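Local coordinates for actin binding protein family protein (Entamoeba histolytica HM-1:IMSS, PDB 6K2F) that probably binds actin monomers and restrains filament growth by sequestering them, this chain being the N-terminal ADF-homology domain of a twinfilin, at residues 7-10 against 11-15; 97-100 against 101-104. All coordinates share one frame; numbering follows the deposited sequence.

Contact 1: 7-10 against 11-15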
# COMPACT_ATOMS: atom_id res chain seq x y z
N ASP A 7 10.17 0.07 -18.80
CA ASP A 7 9.54 -0.75 -17.74
C ASP A 7 9.27 0.13 -16.52
O ASP A 7 8.21 -0.01 -15.93
CB ASP A 7 10.38 -1.97 -17.35
CG ASP A 7 10.22 -3.16 -18.28
OD1 ASP A 7 9.31 -3.15 -19.13
OD2 ASP A 7 11.02 -4.11 -18.14
N LEU A 8 10.22 0.99 -16.15
CA LEU A 8 10.05 1.86 -14.96
C LEU A 8 8.90 2.82 -15.22
O LEU A 8 8.07 3.00 -14.33
CB LEU A 8 11.35 2.62 -14.65
CG LEU A 8 11.25 3.67 -13.53
CD1 LEU A 8 10.73 3.06 -12.25
CD2 LEU A 8 12.61 4.32 -13.30
N ILE A 9 8.85 3.45 -16.38
CA ILE A 9 7.74 4.40 -16.69
C ILE A 9 6.41 3.65 -16.61
O ILE A 9 5.49 4.18 -16.00
CB ILE A 9 7.93 5.10 -18.03
CG1 ILE A 9 9.22 5.92 -18.05
CG2 ILE A 9 6.73 5.97 -18.34
CD1 ILE A 9 9.67 6.31 -19.43
N ASN A 10 6.31 2.48 -17.23
CA ASN A 10 5.06 1.68 -17.23
C ASN A 10 4.63 1.35 -15.78
O ASN A 10 3.44 1.50 -15.47
CB ASN A 10 5.22 0.40 -18.04
CG ASN A 10 4.01 -0.52 -17.95
OD1 ASN A 10 4.14 -1.71 -17.67
ND2 ASN A 10 2.83 0.04 -18.17
N LYS A 11 5.56 0.86 -14.96
CA LYS A 11 5.23 0.41 -13.59
C LYS A 11 4.82 1.63 -12.77
O LYS A 11 3.87 1.55 -11.98
CB LYS A 11 6.40 -0.33 -12.95
CG LYS A 11 6.75 -1.69 -13.55
CD LYS A 11 5.60 -2.67 -13.73
CE LYS A 11 6.00 -3.86 -14.58
NZ LYS A 11 6.53 -3.44 -15.89
N PHE A 12 5.52 2.75 -12.94
CA PHE A 12 5.18 4.02 -12.27
C PHE A 12 3.77 4.43 -12.64
O PHE A 12 2.95 4.70 -11.74
CB PHE A 12 6.16 5.14 -12.61
CG PHE A 12 5.75 6.42 -11.93
CD1 PHE A 12 6.12 6.65 -10.61
CD2 PHE A 12 4.92 7.32 -12.56
CE1 PHE A 12 5.72 7.82 -9.98
CE2 PHE A 12 4.50 8.47 -11.91
CZ PHE A 12 4.90 8.70 -10.62
N LYS A 13 3.46 4.49 -13.94
CA LYS A 13 2.13 4.94 -14.39
C LYS A 13 1.05 4.00 -13.84
O LYS A 13 -0.00 4.50 -13.47
CB LYS A 13 2.07 5.00 -15.91
CG LYS A 13 2.85 6.16 -16.50
CD LYS A 13 2.89 6.12 -18.02
CE LYS A 13 3.04 7.47 -18.70
NZ LYS A 13 3.75 8.46 -17.86
N ASP A 14 1.34 2.70 -13.81
CA ASP A 14 0.39 1.69 -13.28
C ASP A 14 0.15 1.96 -11.79
O ASP A 14 -1.03 2.05 -11.38
CB ASP A 14 0.88 0.27 -13.52
CG ASP A 14 -0.18 -0.75 -13.15
OD1 ASP A 14 -1.35 -0.51 -13.51
OD2 ASP A 14 0.15 -1.73 -12.46
N MET A 15 1.21 2.11 -11.00
CA MET A 15 1.07 2.36 -9.54
C MET A 15 0.41 3.72 -9.30
O MET A 15 -0.46 3.82 -8.41
CB MET A 15 2.43 2.31 -8.85
CG MET A 15 2.28 2.25 -7.34
SD MET A 15 3.85 2.00 -6.46
CE MET A 15 4.31 0.37 -7.03
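Two bends, at chi2 (-50°) and chi4 (-55°), curl the Lys-11 chain round so that its NZ comes beside OD1 of its neighbour Asn-10, with Asp-7 a turn earlier close by. The Asn-10 amide is swung to this side because CG stands anti to its own backbone N (chi1 174°). NZ of Lys-11 lies 3.4 Å from OD1 of Asn-10, a weak hydrogen bond. The two side chains cross at a slant. The carboxylate of Asp-7 is also near, with OD1 4.3 Å from Lys-11 NZ. That is too long for a salt bridge, but the opposite charges probably favour the folded lysine. Nearer the backbone, CG of Lys-11 rests 3.3 Å from the carbonyl O of Asp-7.

On another side of the helix, Ile-9 and Lys-13 run alongside each other. The CG2 methyl of Ile-9 touches CD of Lys-13 at 3.9 Å, and the bend at chi4 keeps CE and NZ about as close. Phe-12 sets its CB against the carbonyl O of Leu-8, at 3.3 Å, while its ring leads away and meets Trp-80. Leu-8 and Met-15 pack on strands 23-29 and 32-39.

Four backbone bonds tie the turns together. Phe-12 N to Leu-8 O, at 2.9 Å, is representative, and the others run from Lys-11, Lys-13 and Asp-14 to the residue four places earlier. This is the regular i to i+4 pattern of an alpha helix, here the amphipathic N-terminal helix 6-18 packed on the central sheet of an ADF-homology domain.

Contact 2: 97-100 against 101-104; sequences LYSS and TKAR
Thr-101 turns its side chain back on the carbonyl of Leu-97, one helical turn earlier. Its CB lies 3.1 Å from Leu-97 O. From there OG1 stands anti to the carbonyl carbon of Thr-101 (chi1 -60°), and this sends the hydroxyl to the same acceptor. OG1 donates to Leu-97 O at 2.7 Å. The backbone N of Thr-101 also donates to Leu-97 O, at 3.1 Å, with a bent N-H...O angle of 137°. The two donors arrive from opposite faces of the carbonyl plane, so this one oxygen is gripped twice. OG1 also lies 4.2 Å from the CD1 methyl of Leu-97, as the two side chains lie side by side and point the same way.

The backbone bonding slackens at Lys-102. Its N makes weak hydrogen bonds to both Tyr-98 O and Ser-99 O. CB of Lys-102 sits 3.4 Å from Ser-99 O, and the chain runs on to a weak hydrogen bond between NZ and His-119 ND1. A water donates to Ser-99 O at 2.9 Å and reaches Ser-100 O and Ala-103 N weakly, bridging the join. Ser-100 OG bonds back to Met-96 O.

Helix 92-101 ends near here and helix 103-109 follows closely. Leu-97 and Thr-101 pack on Ile-28 of strand 23-29, while Thr-101 and Lys-102 touch Tyr-63 of strand 62-68. Arg-104 NE reaches the N-terminal residues by a bond to Ile-2 O.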
# COMPACT_ATOMS: atom_id res chain seq x y z
N LEU A 97 26.47 11.52 -11.41
CA LEU A 97 25.46 10.88 -12.29
C LEU A 97 24.12 10.81 -11.56
O LEU A 97 23.10 11.19 -12.15
CB LEU A 97 25.91 9.47 -12.66
CG LEU A 97 25.10 8.83 -13.78
CD1 LEU A 97 25.25 9.60 -15.08
CD2 LEU A 97 25.53 7.38 -13.97
N TYR A 98 24.07 10.37 -10.30
CA TYR A 98 22.78 10.26 -9.58
C TYR A 98 22.21 11.64 -9.29
O TYR A 98 21.00 11.82 -9.38
CB TYR A 98 22.92 9.44 -8.30
CG TYR A 98 22.72 7.97 -8.56
CD1 TYR A 98 23.76 7.17 -9.00
CD2 TYR A 98 21.47 7.41 -8.41
CE1 TYR A 98 23.55 5.82 -9.24
CE2 TYR A 98 21.25 6.07 -8.62
CZ TYR A 98 22.28 5.27 -9.07
OH TYR A 98 22.10 3.93 -9.32
N SER A 99 23.05 12.60 -8.93
CA SER A 99 22.57 13.96 -8.61
C SER A 99 21.98 14.62 -9.87
O SER A 99 20.86 15.15 -9.79
CB SER A 99 23.68 14.77 -7.99
OG SER A 99 23.29 16.13 -7.82
N SER A 100 22.70 14.57 -10.99
CA SER A 100 22.27 15.24 -12.26
C SER A 100 21.03 14.54 -12.84
O SER A 100 20.22 15.21 -13.51
CB SER A 100 23.38 15.30 -13.26
OG SER A 100 23.74 14.00 -13.69
N THR A 101 20.87 13.24 -12.60
CA THR A 101 19.77 12.42 -13.21
C THR A 101 18.48 12.58 -12.39
O THR A 101 17.40 12.26 -12.95
CB THR A 101 20.24 10.96 -13.36
OG1 THR A 101 21.38 10.95 -14.22
CG2 THR A 101 19.16 10.05 -13.88
N LYS A 102 18.53 13.13 -11.17
CA LYS A 102 17.30 13.41 -10.36
C LYS A 102 16.27 14.15 -11.21
O LYS A 102 15.07 13.86 -11.08
CB LYS A 102 17.59 14.30 -9.15
CG LYS A 102 18.16 13.61 -7.92
CD LYS A 102 18.08 14.50 -6.69
CE LYS A 102 19.02 15.69 -6.75
NZ LYS A 102 19.01 16.46 -5.48
N ALA A 103 16.69 15.13 -12.01
CA ALA A 103 15.78 16.04 -12.74
C ALA A 103 15.01 15.25 -13.80
O ALA A 103 13.94 15.73 -14.23
CB ALA A 103 16.55 17.18 -13.36
N ARG A 104 15.52 14.08 -14.21
CA ARG A 104 14.88 13.30 -15.29
C ARG A 104 13.50 12.82 -14.82
O ARG A 104 12.64 12.64 -15.68
CB ARG A 104 15.77 12.13 -15.74
CG ARG A 104 15.59 11.78 -17.20
CD ARG A 104 16.26 12.78 -18.13
NE ARG A 104 17.69 12.82 -17.89
CZ ARG A 104 18.37 13.82 -17.34
NH1 ARG A 104 17.75 14.93 -16.98
NH2 ARG A 104 19.68 13.72 -17.16
O HOH W 1 19.03 17.02 -11.09

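In the fold
Contact 1 comes first along the chain, within helix 6-18. Contact 2 follows much later, where helix 92-101 gives way to helix 103-109. Their centres are 19 Å apart, and their nearest atoms are about 8 Å apart, so they do not touch. They are linked through shared neighbours. Both pack on strand 23-29, contact 1 through Ile-24 and Ala-26 and contact 2 through Thr-27 and Ile-28. Helix 103-109, entered at contact 2, also carries Thr-108 and Leu-109, which meet Ile-9 and Phe-12 of contact 1. All four segments lie within one ADF-homology domain, whose helices pack on the mixed central sheet; this domain probably takes part in actin binding.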